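Local coordinates for protein leucine aminopeptidase (Fimbriiglobus ruber, PDB 7D1B) that probably converts N-terminal glutamine of peptides to pyroglutamate, as a zinc-binding glutaminyl cyclase of the M28 peptidase family, at residues G106-T111 and E187-D192. Sequence-based numbering, arbitrary orientation.
Sequences GAVDMT and EEYILD. With ZN (zinc ion), chain B.
Tyr189 lays its side chain against Val108 and Met110, joining a zinc-bearing loop to the start of a strand in the mixed sheet of this M28-family alpha/beta fold. Strand 108-117 runs antiparallel beside strand 178-184, and residues 187-192 belong to the loop that follows the latter. Tyr189 is the centre of an inverse gamma turn, closed by a weak hydrogen bond from Ile190 N to Glu188 O (2.8 Å). With chi1 at 179°, CG stands opposite the backbone N and the ring extends along strand residues 108-110. The contact is wholly apolar and small, about 124 Å².

From CB outward, the tyrosine first meets the methyl end of Met110, with Tyr189 CB 4.3 Å from Met110 CE. Tyr189 CD2 stays beside that methyl group, 4.3 Å from Met110 CE, and is equally near Val108 CG1, so here the ring passes from one partner to the other. Tyr189 CE2 is the atom most closely engaged, 3.9 Å from Val108 CG1 and 4.1 Å from Val108 CB. Farther on, CZ lies beside Val108 CG2, and at the tip Tyr189 OH is still 4.2 Å from Val108 CG2. Both partners approach the ring obliquely. Val108 and Met110 were each modelled in two conformers, so the fine detail of these contacts applies to one of them.

Strand 108-117 is paired on its other side with the outermost strand 91-99, antiparallel, and there Met110 touches Phe97 and Val99. On the loop side, Gln101 NE2 hydrogen-bonds to Tyr189 O. The residue before the tyrosine, Glu188, is a zinc ligand together with Asp155 and His309. Its chain runs extended beyond CG, carrying the carboxylate out to the metal; OE1 forms a salt bridge with Arg134, while Glu188 OE2 binds the zinc ion at 1.9 Å.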
loop_
_atom_site.group_PDB
_atom_site.type_symbol
_atom_site.label_atom_id
_atom_site.label_comp_id
_atom_site.label_asym_id
_atom_site.label_seq_id
_atom_site.Cartn_x
_atom_site.Cartn_y
_atom_site.Cartn_z
ATOM N N GLY A 106 -4.427 7.973 -26.036
ATOM C CA GLY A 106 -3.249 8.668 -25.560
ATOM C C GLY A 106 -2.467 7.837 -24.562
ATOM O O GLY A 106 -3.004 6.986 -23.846
ATOM N N ALA A 107 -1.167 8.085 -24.521
ATOM C CA ALA A 107 -0.314 7.484 -23.518
ATOM C C ALA A 107 -0.475 8.237 -22.207
ATOM O O ALA A 107 -0.726 9.452 -22.182
ATOM C CB ALA A 107 1.147 7.577 -23.953
ATOM N N VAL A 108 -0.328 7.511 -21.104
ATOM C CA VAL A 108 -0.305 8.109 -19.782
ATOM C C VAL A 108 1.042 7.815 -19.152
ATOM O O VAL A 108 1.509 6.664 -19.171
ATOM C CB VAL A 108 -1.492 7.652 -18.911
ATOM C CG1 VAL A 108 -1.593 6.150 -18.776
ATOM C CG2 VAL A 108 -1.479 8.345 -17.556
ATOM N N ASP A 109 1.669 8.867 -18.625
ATOM C CA ASP A 109 2.896 8.723 -17.854
ATOM C C ASP A 109 2.575 8.183 -16.470
ATOM O O ASP A 109 1.681 8.701 -15.795
ATOM C CB ASP A 109 3.551 10.094 -17.691
ATOM C CG ASP A 109 4.182 10.594 -18.957
ATOM O OD1 ASP A 109 4.809 9.787 -19.666
ATOM O OD2 ASP A 109 4.057 11.802 -19.228
ATOM N N MET A 110 3.296 7.144 -16.065
ATOM C CA MET A 110 3.172 6.523 -14.758
ATOM C C MET A 110 4.529 6.570 -14.077
ATOM O O MET A 110 5.579 6.472 -14.735
ATOM C CB MET A 110 2.750 5.062 -14.909
ATOM C CG MET A 110 1.440 4.905 -15.600
ATOM S SD MET A 110 0.148 5.106 -14.364
ATOM C CE MET A 110 -1.329 4.648 -15.302
ATOM N N THR A 111 4.504 6.671 -12.749
ATOM C CA THR A 111 5.742 6.643 -11.966
ATOM C C THR A 111 5.505 5.868 -10.679
ATOM O O THR A 111 4.716 6.309 -9.835
ATOM C CB THR A 111 6.230 8.059 -11.617
ATOM O OG1 THR A 111 6.305 8.854 -12.802
ATOM C CG2 THR A 111 7.620 8.009 -10.970
ATOM N N GLU A 187 -2.835 1.831 -10.229
ATOM C CA GLU A 187 -3.607 0.674 -9.791
ATOM C C GLU A 187 -5.017 0.716 -10.356
ATOM O O GLU A 187 -5.559 -0.318 -10.748
ATOM C CB GLU A 187 -3.668 0.567 -8.273
ATOM C CG GLU A 187 -4.316 -0.742 -7.819
ATOM C CD GLU A 187 -5.599 -0.550 -7.118
ATOM O OE1 GLU A 187 -5.823 0.516 -6.514
ATOM O OE2 GLU A 187 -6.401 -1.497 -7.179
ATOM N N GLU A 188 -5.639 1.892 -10.374
ATOM C CA GLU A 188 -7.036 1.985 -10.776
ATOM C C GLU A 188 -7.298 3.308 -11.495
ATOM O O GLU A 188 -8.160 4.113 -11.115
ATOM C CB GLU A 188 -7.988 1.681 -9.621
ATOM C CG GLU A 188 -7.856 2.551 -8.402
ATOM C CD GLU A 188 -8.859 2.127 -7.339
ATOM O OE1 GLU A 188 -9.796 1.331 -7.666
ATOM O OE2 GLU A 188 -8.726 2.545 -6.158
ATOM N N TYR A 189 -6.581 3.486 -12.606
ATOM C CA TYR A 189 -6.789 4.598 -13.526
ATOM C C TYR A 189 -7.985 4.264 -14.418
ATOM O O TYR A 189 -7.872 4.060 -15.630
ATOM C CB TYR A 189 -5.501 4.821 -14.310
ATOM C CG TYR A 189 -5.546 5.935 -15.325
ATOM C CD1 TYR A 189 -5.851 7.234 -14.952
ATOM C CD2 TYR A 189 -5.266 5.684 -16.663
ATOM C CE1 TYR A 189 -5.893 8.261 -15.892
ATOM C CE2 TYR A 189 -5.293 6.703 -17.607
ATOM C CZ TYR A 189 -5.603 7.998 -17.210
ATOM O OH TYR A 189 -5.631 9.044 -18.107
ATOM N N ILE A 190 -9.152 4.163 -13.786
ATOM C CA ILE A 190 -10.338 3.609 -14.432
ATOM C C ILE A 190 -11.184 4.760 -14.961
ATOM O O ILE A 190 -11.913 5.421 -14.207
ATOM C CB ILE A 190 -11.137 2.707 -13.490
ATOM C CG1 ILE A 190 -10.251 1.618 -12.876
ATOM C CG2 ILE A 190 -12.349 2.116 -14.236
ATOM C CD1 ILE A 190 -9.453 0.755 -13.869
ATOM N N LEU A 191 -11.092 5.002 -16.269
ATOM C CA LEU A 191 -11.921 6.008 -16.914
ATOM C C LEU A 191 -13.230 5.414 -17.394
ATOM O O LEU A 191 -14.262 6.094 -17.369
ATOM C CB LEU A 191 -11.140 6.661 -18.065
ATOM C CG LEU A 191 -9.866 7.394 -17.610
ATOM C CD1 LEU A 191 -8.969 7.761 -18.791
ATOM C CD2 LEU A 191 -10.207 8.638 -16.790
ATOM N N ASP A 192 -13.197 4.166 -17.830
ATOM C CA ASP A 192 -14.375 3.422 -18.256
ATOM C C ASP A 192 -14.511 2.240 -17.314
ATOM O O ASP A 192 -13.683 1.312 -17.372
ATOM C CB ASP A 192 -14.159 2.939 -19.688
ATOM C CG ASP A 192 -15.177 1.913 -20.120
ATOM O OD1 ASP A 192 -16.263 1.836 -19.497
ATOM O OD2 ASP A 192 -14.905 1.191 -21.117
HETATM ZN ZN ZN B . -10.074 1.789 -4.967
HETATM O O HOH W 1 -9.971 -0.193 -4.261
#